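Local coordinates for methyltransferase 1 (Methanosarcina barkeri, PDB 2I2X), which transfers the methyl group of methanol to the cob(I)amide carried by its partner protein MtaC, a step of methanogenesis from methanol, at residues L160-S165 / I213-T218; I82-H87 / R123-D128; I194-I199 / A251-V256; V263-D268 / P283-G288. All coordinates share one frame; numbering follows the deposited sequence.

Contact 1: residues L160-S165 / I213-T218. With ZN (zinc ion), chain Q; K (potassium ion), chain S.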
loop_
_atom_site.group_PDB
_atom_site.type_symbol
_atom_site.label_atom_id
_atom_site.label_comp_id
_atom_site.label_asym_id
_atom_site.label_seq_id
_atom_site.Cartn_x
_atom_site.Cartn_y
_atom_site.Cartn_z
ATOM N N LEU A 160 23.725 9.252 -2.407
ATOM C CA LEU A 160 23.190 10.501 -1.858
ATOM C C LEU A 160 23.258 10.415 -0.350
ATOM O O LEU A 160 23.052 9.339 0.233
ATOM C CB LEU A 160 21.750 10.758 -2.332
ATOM C CG LEU A 160 21.464 10.495 -3.832
ATOM C CD1 LEU A 160 19.979 10.291 -4.103
ATOM C CD2 LEU A 160 21.988 11.547 -4.769
ATOM N N LEU A 161 23.550 11.539 0.292
ATOM C CA LEU A 161 23.688 11.577 1.741
ATOM C C LEU A 161 22.680 12.547 2.339
ATOM O O LEU A 161 22.555 13.667 1.858
ATOM C CB LEU A 161 25.113 12.004 2.132
ATOM C CG LEU A 161 26.295 11.229 1.536
ATOM C CD1 LEU A 161 27.619 11.838 1.973
ATOM C CD2 LEU A 161 26.237 9.743 1.913
ATOM N N SER A 162 21.982 12.125 3.388
ATOM C CA SER A 162 20.950 12.926 4.011
ATOM C C SER A 162 20.925 12.609 5.496
ATOM O O SER A 162 21.540 11.621 5.940
ATOM C CB SER A 162 19.594 12.533 3.439
ATOM O OG SER A 162 19.289 13.222 2.242
ATOM N N VAL A 163 20.197 13.430 6.252
ATOM C CA VAL A 163 19.901 13.168 7.658
ATOM C C VAL A 163 18.627 13.923 7.941
ATOM O O VAL A 163 18.341 14.901 7.270
ATOM C CB VAL A 163 21.031 13.681 8.641
ATOM C CG1 VAL A 163 21.441 15.095 8.333
ATOM C CG2 VAL A 163 20.566 13.604 10.106
ATOM N N GLU A 164 17.871 13.470 8.923
ATOM C CA GLU A 164 16.786 14.268 9.476
ATOM C C GLU A 164 17.281 14.834 10.805
ATOM O O GLU A 164 17.178 14.170 11.833
ATOM C CB GLU A 164 15.567 13.395 9.743
ATOM C CG GLU A 164 15.415 12.312 8.741
ATOM C CD GLU A 164 13.971 12.020 8.413
ATOM O OE1 GLU A 164 13.071 12.574 9.055
ATOM O OE2 GLU A 164 13.717 11.212 7.501
ATOM N N SER A 165 17.835 16.037 10.787
ATOM C CA SER A 165 18.552 16.529 11.971
ATOM C C SER A 165 17.667 17.169 13.053
ATOM O O SER A 165 16.566 17.616 12.768
ATOM C CB SER A 165 19.748 17.398 11.589
ATOM O OG SER A 165 19.381 18.523 10.828
ATOM N N ILE A 213 27.082 12.606 -3.203
ATOM C CA ILE A 213 26.255 13.795 -3.233
ATOM C C ILE A 213 25.727 14.236 -1.894
ATOM O O ILE A 213 25.137 13.464 -1.166
ATOM C CB ILE A 213 25.204 13.743 -4.360
ATOM C CG1 ILE A 213 25.892 14.321 -5.620
ATOM C CG2 ILE A 213 23.950 14.566 -3.993
ATOM C CD1 ILE A 213 25.737 13.500 -6.811
ATOM N N SER A 214 25.992 15.490 -1.564
ATOM C CA SER A 214 25.436 16.083 -0.367
ATOM C C SER A 214 24.001 16.465 -0.732
ATOM O O SER A 214 23.772 17.458 -1.426
ATOM C CB SER A 214 26.280 17.297 0.045
ATOM O OG SER A 214 25.714 17.976 1.140
ATOM N N ALA A 215 23.036 15.660 -0.306
ATOM C CA ALA A 215 21.703 15.775 -0.859
ATOM C C ALA A 215 20.781 16.803 -0.171
ATOM O O ALA A 215 20.236 17.680 -0.833
ATOM C CB ALA A 215 21.051 14.404 -0.970
ATOM N N GLY A 216 20.606 16.696 1.143
ATOM C CA GLY A 216 19.819 17.670 1.905
ATOM C C GLY A 216 19.089 17.029 3.074
ATOM O O GLY A 216 19.100 15.806 3.219
ATOM N N ASP A 217 18.428 17.874 3.865
ATOM C CA ASP A 217 17.864 17.585 5.203
ATOM C C ASP A 217 16.336 17.749 5.124
ATOM O O ASP A 217 15.776 17.818 4.033
ATOM C CB ASP A 217 18.431 18.640 6.173
ATOM C CG ASP A 217 18.515 18.167 7.612
ATOM O OD1 ASP A 217 17.492 17.788 8.213
ATOM O OD2 ASP A 217 19.626 18.228 8.172
ATOM N N THR A 218 15.670 17.849 6.267
ATOM C CA THR A 218 14.199 17.974 6.342
ATOM C C THR A 218 13.899 18.429 7.709
ATOM O O THR A 218 14.420 17.854 8.683
ATOM C CB THR A 218 13.489 16.610 6.531
ATOM O OG1 THR A 218 13.936 15.676 5.589
ATOM C CG2 THR A 218 12.032 16.727 6.428
HETATM ZN ZN ZN Q . 11.120 12.389 8.238
HETATM K K K S . 11.859 9.668 7.702
HETATM O O HOH W 1 14.237 16.836 11.171
#

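Contact 2: residues I82-H87 / R123-D128. With K (potassium ion), chain S.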
loop_
_atom_site.group_PDB
_atom_site.type_symbol
_atom_site.label_atom_id
_atom_site.label_comp_id
_atom_site.label_asym_id
_atom_site.label_seq_id
_atom_site.Cartn_x
_atom_site.Cartn_y
_atom_site.Cartn_z
ATOM N N ILE A 82 15.198 5.064 -7.329
ATOM C CA ILE A 82 16.146 5.363 -6.248
ATOM C C ILE A 82 15.714 4.569 -5.021
ATOM O O ILE A 82 14.513 4.549 -4.701
ATOM C CB ILE A 82 16.115 6.853 -5.877
ATOM C CG1 ILE A 82 16.689 7.696 -7.018
ATOM C CG2 ILE A 82 16.859 7.090 -4.579
ATOM C CD1 ILE A 82 16.329 9.198 -6.948
ATOM N N LEU A 83 16.659 3.909 -4.348
ATOM C CA LEU A 83 16.371 3.285 -3.051
ATOM C C LEU A 83 16.871 4.191 -1.918
ATOM O O LEU A 83 18.018 4.676 -1.942
ATOM C CB LEU A 83 17.005 1.888 -2.957
ATOM C CG LEU A 83 16.437 0.749 -3.852
ATOM C CD1 LEU A 83 16.966 0.709 -5.337
ATOM C CD2 LEU A 83 16.628 -0.622 -3.171
ATOM N N GLU A 84 16.013 4.453 -0.940
ATOM C CA GLU A 84 16.453 5.185 0.210
ATOM C C GLU A 84 16.445 4.312 1.467
ATOM O O GLU A 84 15.379 3.841 1.902
ATOM C CB GLU A 84 15.644 6.471 0.442
ATOM C CG GLU A 84 16.085 7.171 1.765
ATOM C CD GLU A 84 15.271 8.367 2.177
ATOM O OE1 GLU A 84 14.234 8.671 1.540
ATOM O OE2 GLU A 84 15.671 9.011 3.170
ATOM N N THR A 85 17.624 4.146 2.064
ATOM C CA THR A 85 17.770 3.456 3.342
ATOM C C THR A 85 17.904 4.452 4.489
ATOM O O THR A 85 18.936 5.118 4.622
ATOM C CB THR A 85 19.011 2.519 3.342
ATOM O OG1 THR A 85 18.967 1.673 2.180
ATOM C CG2 THR A 85 19.050 1.650 4.572
ATOM N N GLU A 86 16.862 4.562 5.308
ATOM C CA GLU A 86 16.935 5.356 6.525
ATOM C C GLU A 86 17.502 4.519 7.621
ATOM O O GLU A 86 16.815 3.666 8.129
ATOM C CB GLU A 86 15.558 5.836 6.955
ATOM C CG GLU A 86 14.957 6.788 5.950
ATOM C CD GLU A 86 13.632 7.349 6.372
ATOM O OE1 GLU A 86 12.676 6.574 6.606
ATOM O OE2 GLU A 86 13.526 8.593 6.456
ATOM N N HIS A 87 18.739 4.791 8.021
ATOM C CA HIS A 87 19.393 4.050 9.107
ATOM C C HIS A 87 18.476 3.786 10.293
ATOM O O HIS A 87 17.865 4.698 10.800
ATOM C CB HIS A 87 20.652 4.787 9.568
ATOM C CG HIS A 87 21.805 4.672 8.618
ATOM N ND1 HIS A 87 23.114 4.846 9.012
ATOM C CD2 HIS A 87 21.853 4.375 7.294
ATOM C CE1 HIS A 87 23.916 4.679 7.974
ATOM N NE2 HIS A 87 23.177 4.396 6.919
ATOM N N ARG A 123 20.358 6.148 -1.762
ATOM C CA ARG A 123 20.418 7.195 -0.789
ATOM C C ARG A 123 20.439 6.559 0.572
ATOM O O ARG A 123 19.598 5.696 0.865
ATOM C CB ARG A 123 19.197 8.054 -0.906
ATOM C CG ARG A 123 19.060 9.092 0.178
ATOM C CD ARG A 123 17.740 9.763 -0.084
ATOM N NE ARG A 123 17.822 11.170 0.122
ATOM C CZ ARG A 123 17.243 12.082 -0.635
ATOM N NH1 ARG A 123 16.505 11.763 -1.686
ATOM N NH2 ARG A 123 17.417 13.348 -0.311
ATOM N N HIS A 124 21.411 6.980 1.382
ATOM C CA HIS A 124 21.490 6.604 2.766
ATOM C C HIS A 124 21.244 7.837 3.585
ATOM O O HIS A 124 21.850 8.879 3.346
ATOM C CB HIS A 124 22.871 6.035 3.097
ATOM C CG HIS A 124 22.892 4.544 3.198
ATOM N ND1 HIS A 124 22.269 3.722 2.276
ATOM C CD2 HIS A 124 23.435 3.725 4.125
ATOM C CE1 HIS A 124 22.449 2.461 2.624
ATOM N NE2 HIS A 124 23.135 2.437 3.751
ATOM N N THR A 125 20.342 7.702 4.546
ATOM C CA THR A 125 19.987 8.748 5.483
ATOM C C THR A 125 20.483 8.320 6.873
ATOM O O THR A 125 19.872 7.459 7.543
ATOM C CB THR A 125 18.460 8.939 5.492
ATOM O OG1 THR A 125 18.041 9.323 4.190
ATOM C CG2 THR A 125 18.006 10.006 6.529
ATOM N N ILE A 126 21.606 8.922 7.292
ATOM C CA ILE A 126 22.233 8.640 8.566
ATOM C C ILE A 126 21.238 9.049 9.647
ATOM O O ILE A 126 20.442 9.969 9.453
ATOM C CB ILE A 126 23.589 9.405 8.643
ATOM C CG1 ILE A 126 24.681 8.663 7.849
ATOM C CG2 ILE A 126 24.112 9.595 10.105
ATOM C CD1 ILE A 126 24.318 8.252 6.430
ATOM N N GLY A 127 21.227 8.328 10.760
ATOM C CA GLY A 127 20.490 8.796 11.936
ATOM C C GLY A 127 21.158 9.934 12.721
ATOM O O GLY A 127 22.375 9.930 12.927
ATOM N N ASP A 128 20.373 10.916 13.167
ATOM C CA ASP A 128 20.933 11.956 14.028
ATOM C C ASP A 128 21.114 11.371 15.395
ATOM O O ASP A 128 20.214 11.401 16.221
ATOM C CB ASP A 128 20.092 13.238 14.094
ATOM C CG ASP A 128 20.928 14.457 14.559
ATOM O OD1 ASP A 128 21.964 14.229 15.230
ATOM O OD2 ASP A 128 20.548 15.622 14.270
HETATM K K K S . 11.859 9.668 7.702
#

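Contact 3: residues I194-I199 / A251-V256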
loop_
_atom_site.group_PDB
_atom_site.type_symbol
_atom_site.label_atom_id
_atom_site.label_comp_id
_atom_site.label_asym_id
_atom_site.label_seq_id
_atom_site.Cartn_x
_atom_site.Cartn_y
_atom_site.Cartn_z
ATOM N N ILE A 194 21.131 27.399 12.944
ATOM C CA ILE A 194 22.501 27.392 13.436
ATOM C C ILE A 194 23.075 25.946 13.358
ATOM O O ILE A 194 24.192 25.733 12.884
ATOM C CB ILE A 194 22.583 28.025 14.896
ATOM C CG1 ILE A 194 22.349 29.533 14.866
ATOM C CG2 ILE A 194 23.894 27.741 15.575
ATOM C CD1 ILE A 194 21.652 30.041 16.109
ATOM N N ASP A 195 22.299 24.958 13.797
ATOM C CA ASP A 195 22.784 23.576 13.786
ATOM C C ASP A 195 22.933 23.081 12.349
ATOM O O ASP A 195 23.894 22.370 12.032
ATOM C CB ASP A 195 21.876 22.645 14.599
ATOM C CG ASP A 195 22.401 21.218 14.666
ATOM O OD1 ASP A 195 23.423 20.945 15.357
ATOM O OD2 ASP A 195 21.759 20.352 14.019
ATOM N N MET A 196 22.007 23.508 11.482
ATOM C CA MET A 196 22.021 23.100 10.097
ATOM C C MET A 196 23.323 23.521 9.439
ATOM O O MET A 196 23.919 22.752 8.690
ATOM C CB MET A 196 20.849 23.711 9.342
ATOM C CG MET A 196 19.520 23.072 9.600
ATOM S SD MET A 196 19.353 21.463 8.827
ATOM C CE MET A 196 19.373 21.875 7.086
ATOM N N GLU A 197 23.778 24.741 9.718
ATOM C CA GLU A 197 25.038 25.179 9.129
ATOM C C GLU A 197 26.285 24.397 9.588
ATOM O O GLU A 197 27.177 24.165 8.790
ATOM C CB GLU A 197 25.239 26.670 9.292
ATOM C CG GLU A 197 26.516 27.134 8.603
ATOM C CD GLU A 197 27.029 28.452 9.105
ATOM O OE1 GLU A 197 27.884 29.021 8.399
ATOM O OE2 GLU A 197 26.569 28.916 10.186
ATOM N N LEU A 198 26.324 23.979 10.850
ATOM C CA LEU A 198 27.433 23.184 11.373
ATOM C C LEU A 198 27.514 21.893 10.584
ATOM O O LEU A 198 28.489 21.622 9.870
ATOM C CB LEU A 198 27.185 22.828 12.844
ATOM C CG LEU A 198 28.274 22.533 13.900
ATOM C CD1 LEU A 198 27.828 21.378 14.790
ATOM C CD2 LEU A 198 29.675 22.262 13.356
ATOM N N ILE A 199 26.459 21.099 10.686
ATOM C CA ILE A 199 26.475 19.751 10.126
ATOM C C ILE A 199 26.610 19.699 8.599
ATOM O O ILE A 199 27.362 18.871 8.070
ATOM C CB ILE A 199 25.274 18.947 10.632
ATOM C CG1 ILE A 199 23.967 19.593 10.166
ATOM C CG2 ILE A 199 25.323 18.879 12.161
ATOM C CD1 ILE A 199 22.757 18.794 10.514
ATOM N N ALA A 251 10.999 26.321 6.107
ATOM C CA ALA A 251 11.586 26.595 4.788
ATOM C C ALA A 251 13.003 27.227 4.859
ATOM O O ALA A 251 13.942 26.660 4.301
ATOM C CB ALA A 251 10.634 27.428 3.928
ATOM N N PRO A 252 13.164 28.395 5.529
ATOM C CA PRO A 252 14.560 28.926 5.656
ATOM C C PRO A 252 15.483 28.102 6.553
ATOM O O PRO A 252 16.695 28.105 6.349
ATOM C CB PRO A 252 14.378 30.348 6.205
ATOM C CG PRO A 252 13.007 30.350 6.822
ATOM C CD PRO A 252 12.158 29.294 6.127
ATOM N N ARG A 253 14.937 27.392 7.534
ATOM C CA ARG A 253 15.763 26.432 8.256
ATOM C C ARG A 253 16.356 25.378 7.296
ATOM O O ARG A 253 17.576 25.172 7.275
ATOM C CB ARG A 253 14.993 25.763 9.396
ATOM C CG ARG A 253 15.746 24.559 10.073
ATOM C CD ARG A 253 15.467 23.224 9.332
ATOM N NE ARG A 253 15.907 22.039 10.066
ATOM C CZ ARG A 253 16.095 20.835 9.518
ATOM N NH1 ARG A 253 15.916 20.665 8.219
ATOM N NH2 ARG A 253 16.501 19.807 10.275
ATOM N N SER A 254 15.501 24.742 6.484
ATOM C CA SER A 254 15.966 23.664 5.614
ATOM C C SER A 254 16.813 24.214 4.471
ATOM O O SER A 254 17.721 23.544 3.993
ATOM C CB SER A 254 14.799 22.818 5.099
ATOM O OG SER A 254 14.176 22.115 6.182
ATOM N N LEU A 255 16.540 25.451 4.072
ATOM C CA LEU A 255 17.344 26.121 3.065
ATOM C C LEU A 255 18.851 26.136 3.379
ATOM O O LEU A 255 19.672 26.156 2.466
ATOM C CB LEU A 255 16.822 27.539 2.851
ATOM C CG LEU A 255 17.609 28.439 1.892
ATOM C CD1 LEU A 255 17.515 27.953 0.467
ATOM C CD2 LEU A 255 17.152 29.891 1.970
ATOM N N VAL A 256 19.207 26.112 4.668
ATOM C CA VAL A 256 20.602 26.203 5.112
ATOM C C VAL A 256 21.506 25.098 4.542
ATOM O O VAL A 256 22.653 25.367 4.148
ATOM C CB VAL A 256 20.734 26.277 6.694
ATOM C CG1 VAL A 256 22.168 26.197 7.126
ATOM C CG2 VAL A 256 20.100 27.544 7.251
#

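Contact 4: residues V263-D268 / P283-G288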
loop_
_atom_site.group_PDB
_atom_site.type_symbol
_atom_site.label_atom_id
_atom_site.label_comp_id
_atom_site.label_asym_id
_atom_site.label_seq_id
_atom_site.Cartn_x
_atom_site.Cartn_y
_atom_site.Cartn_z
ATOM N N VAL A 263 23.206 20.053 -2.667
ATOM C CA VAL A 263 22.842 20.369 -4.047
ATOM C C VAL A 263 21.512 19.723 -4.404
ATOM O O VAL A 263 20.983 19.912 -5.516
ATOM C CB VAL A 263 23.948 19.874 -5.056
ATOM C CG1 VAL A 263 25.297 20.610 -4.818
ATOM C CG2 VAL A 263 24.140 18.364 -4.974
ATOM N N GLY A 264 20.981 18.956 -3.455
ATOM C CA GLY A 264 19.728 18.235 -3.646
ATOM C C GLY A 264 19.981 16.836 -4.193
ATOM O O GLY A 264 21.104 16.507 -4.564
ATOM N N PRO A 265 18.931 16.014 -4.309
ATOM C CA PRO A 265 17.534 16.269 -3.978
ATOM C C PRO A 265 17.271 16.232 -2.487
ATOM O O PRO A 265 17.777 15.357 -1.804
ATOM C CB PRO A 265 16.798 15.118 -4.666
ATOM C CG PRO A 265 17.832 14.001 -4.767
ATOM C CD PRO A 265 19.155 14.686 -4.911
ATOM N N GLY A 266 16.488 17.181 -1.978
ATOM C CA GLY A 266 16.111 17.177 -0.575
ATOM C C GLY A 266 15.285 15.967 -0.197
ATOM O O GLY A 266 14.625 15.363 -1.032
ATOM N N LYS A 267 15.313 15.624 1.077
ATOM C CA LYS A 267 14.499 14.551 1.635
ATOM C C LYS A 267 13.022 14.680 1.425
ATOM O O LYS A 267 12.449 15.740 1.588
ATOM C CB LYS A 267 14.732 14.443 3.140
ATOM C CG LYS A 267 15.982 13.656 3.486
ATOM C CD LYS A 267 15.648 12.198 3.541
ATOM C CE LYS A 267 14.819 11.901 4.765
ATOM N NZ LYS A 267 14.233 10.557 4.622
ATOM N N ASP A 268 12.426 13.528 1.131
ATOM C CA ASP A 268 11.003 13.357 0.858
ATOM C C ASP A 268 10.059 14.001 1.866
ATOM O O ASP A 268 9.082 14.642 1.487
ATOM C CB ASP A 268 10.696 11.861 0.716
ATOM C CG ASP A 268 11.152 11.048 1.912
ATOM O OD1 ASP A 268 11.717 11.629 2.872
ATOM O OD2 ASP A 268 10.932 9.822 1.911
ATOM N N PRO A 283 16.787 20.225 -7.211
ATOM C CA PRO A 283 15.763 19.217 -7.225
ATOM C C PRO A 283 15.374 18.746 -5.823
ATOM O O PRO A 283 16.204 18.804 -4.899
ATOM C CB PRO A 283 16.419 18.078 -8.024
ATOM C CG PRO A 283 17.820 18.190 -7.657
ATOM C CD PRO A 283 18.065 19.675 -7.684
ATOM N N MET A 284 14.131 18.254 -5.686
ATOM C CA MET A 284 13.595 17.836 -4.386
ATOM C C MET A 284 12.737 16.577 -4.523
ATOM O O MET A 284 11.977 16.434 -5.473
ATOM C CB MET A 284 12.744 18.936 -3.774
ATOM C CG MET A 284 13.456 20.266 -3.580
ATOM S SD MET A 284 14.676 20.259 -2.228
ATOM C CE MET A 284 15.929 21.339 -2.938
ATOM N N THR A 285 12.871 15.664 -3.564
ATOM C CA THR A 285 11.908 14.600 -3.411
ATOM C C THR A 285 10.694 15.074 -2.622
ATOM O O THR A 285 10.820 15.899 -1.707
ATOM C CB THR A 285 12.543 13.421 -2.711
ATOM O OG1 THR A 285 13.742 13.091 -3.409
ATOM C CG2 THR A 285 11.630 12.230 -2.737
ATOM N N MET A 286 9.520 14.544 -2.968
ATOM C CA MET A 286 8.294 14.825 -2.198
ATOM C C MET A 286 7.582 13.516 -1.872
ATOM O O MET A 286 7.960 12.451 -2.400
ATOM C CB MET A 286 7.369 15.777 -2.956
ATOM C CG MET A 286 8.043 17.061 -3.454
ATOM S SD MET A 286 8.518 18.263 -2.172
ATOM C CE MET A 286 6.929 18.894 -1.562
ATOM N N GLU A 287 6.560 13.591 -1.015
ATOM C CA GLU A 287 5.728 12.442 -0.662
ATOM C C GLU A 287 4.325 12.930 -0.365
ATOM O O GLU A 287 4.146 13.989 0.252
ATOM C CB GLU A 287 6.268 11.732 0.576
ATOM C CG GLU A 287 6.245 12.588 1.836
ATOM C CD GLU A 287 7.060 11.983 2.959
ATOM O OE1 GLU A 287 8.168 11.494 2.676
ATOM O OE2 GLU A 287 6.589 11.960 4.113
ATOM N N GLY A 288 3.329 12.157 -0.779
ATOM C CA GLY A 288 1.953 12.523 -0.531
ATOM C C GLY A 288 1.038 11.326 -0.620
ATOM O O GLY A 288 1.159 10.375 0.143
HETATM O O HOH W 2 6.779 16.151 0.627
#

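Contact 1: residues L160-S165 / I213-T218
Ser165 and Asp217 meet because of their first torsions. Ser165 holds OG between its backbone N and carbonyl carbon (chi1 59°), and Asp217 swings CG away from its own N (chi1 -153°). Ser165 OG then donates to Asp217 OD2 at 2.7 Å, and Ser165 N reaches Asp217 OD1 at 3.1 Å in an almost straight bond (176°). Both come from the syn side, somewhat out of the carboxylate plane. Thr218 N takes the anti lone pair of Asp217 OD1 at 2.7 Å. The carboxylate has further partners in Arg253, by a salt bridge to OD1, and Trp200, by a hydrogen bond to OD2. An asparagine in place of Asp217 would probably cost Arg253 this negative mate and set an amide NH2 against the N-H groups of Ser165 and Thr218, or against that of Trp200.

Before these residues the strands pair in parallel. Leu161 N donates to Ile213 O at 2.9 Å, and Ala215 N to Leu161 O at 3.0 Å. Ser162 OG adds a bond of 2.8 Å to Gly216 O. Leu160 CD2 lies alongside Ile213 CG2.

Glu164 bridges two metals: OE1 binds zinc at 2.1 Å and OE2 binds potassium at 2.4 Å. Cys220 and Cys269 also bind the zinc. Metal ligands gathered at the carboxyl ends of parallel strands are characteristic of a TIM-barrel active site.

Contact 2: residues I82-H87 / R123-D128
Strands 82-86 and 123-126 run parallel, their axes 4.7 Å apart and 17° from each other. Four backbone bonds join them: Arg123 N to Leu83 O and Thr85 N to Arg123 O, both at 2.8 Å, then Thr125 N to Thr85 O and His87 N to Thr125 O.

Glu84 is extended, with CG swung away from its backbone N (chi1 175°), and lies alongside Arg123. Arg123 CD packs on Glu84 CG at 3.6 Å, but no guanidinium N-H points at the carboxylate; Arg123 pairs with Glu42 instead. Thr125 OG1 donates to Glu84 OE2 at 2.6 Å, on the anti side and 19° out of the plane. The same oxygen has a salt bridge to Lys267. Next along this face, Glu86 OE2 binds potassium at 2.3 Å and is also bonded by Lys267.

On the other face, Thr85 CB touches the His124 ring at CE1, 3.5 Å away. Past the strand end, Ile126 CA sits over one face of the His87 ring, 4.1 Å from its centroid. Ser92 holds His87 ND1.

Helices 95-116 and 143-155 cover the side of His124. Strand 40-43 flanks strand 80-86, and strand 160-163 flanks strand 119-126.

Contact 3: residues I194-I199 / A251-V256
Ser254 OG is gripped by several groups beside the place where Met196 crosses Arg253. Arg253 NH1 donates to Ser254 OG at 3.0 Å, slightly tilted from the guanidinium plane. Glu272 is the other main partner of this hydroxyl, and Ser250 O makes a weak bond to it.

The bond helps fix the rotation of the guanidinium, whose face carries the contact. Met196 SD stands over the centre of that face, 3.4 Å from Arg253 CZ. The Arg253 chain bends at its second torsion (chi2 -87°), which brings the guanidinium to Met196, and Met196 crosses it at about a right angle. Met196 is itself bent twice, and its CE ends 3.9 Å from Ser254 O.

Further along, Val256 CG1 packs against Met196 CB at 3.6 Å. The same methyl comes 3.4 Å from Glu197 N and also touches Glu197 CB. No hydrogen bond crosses between the two segments.

Beyond these helices, Arg253 NE forms a salt bridge to Asp219. A leucine in place of Arg253 would probably leave Asp219 and Asp217 without this counter-charge and take from Met196 SD the flat group on which it rests.

The helical segments run nearly parallel, 15° apart, with axes 8.5 Å from each other. Pro252 lacks an N-H, and helix 251-256 is kinked there. Side-by-side, nearly parallel helices outside parallel strands are characteristic of the outer layer of a TIM barrel. Here the pair belongs to helix 181-210, which leads into strand 213-216, and helix 240-259, which comes after helix 220-230.

Contact 4: residues V263-D268 / P283-G288
Segments 263-268 and 283-287 run in nearly the same direction, 9° apart end to end, with a single bridge between Gly266 and Met284. Thr285 N donates to Gly266 O at 3.1 Å, and a weak bond of 3.4 Å joins Gly266 N to Pro283 O. A cis peptide precedes Pro265, whose CA-H points at Pro283 O with CA 3.0 Å from the oxygen.

Met284 SD lies 3.6 Å from Gly266 N, and a side chain on Gly266 would run into this sulfur. Thr285 CG2 rests on Asp268 CB, while its hydroxyl bonds to Glu42.

Asp268 and Glu287 bring two carboxylates together. Asp268 OD2 is 3.3 Å from Glu287 OE1, with the planes 81° apart. Each has a partner elsewhere: Ser311 for Asp268 OD2 and His295 for Glu287 OE2. Lys267 NZ forms a salt bridge to Asp268 OD1 at 3.2 Å, its hydrogen bond weak, although its stronger partner is Glu84. A water spans the backbones, donating to Asp268 O at 2.9 Å and accepting from Glu287 N at 3.0 Å.

The chemistry implies that two acidic groups are held close within a buried polar network, where Lys267 probably eases the charge on Asp268 while Glu287 turns its other oxygen to His295.

How the contacts relate
Contacts 1, 2 and 4 reach one parallel sheet, in which strand 160-163 of contact 1 is next to strand 119-126 of contact 2. Their centres lie about 8 Å (1 and 2), about 10 Å (1 and 4) and about 13 Å (2 and 4) apart. Contact 3 lies outside the strands, its centre about 11 Å from that of contact 1; it touches contact 1 but not contacts 2 or 4. Along the chain, contact 2 closes first. Contacts 1 and 3 then interleave, and contact 4 follows both. Residues 263-268 join strand 213-216 through the backbone of Ser214, and Lys267 reaches Glu84, Glu86 and Glu164. Distant parts of the chain thus converge on the metals at the barrel mouth.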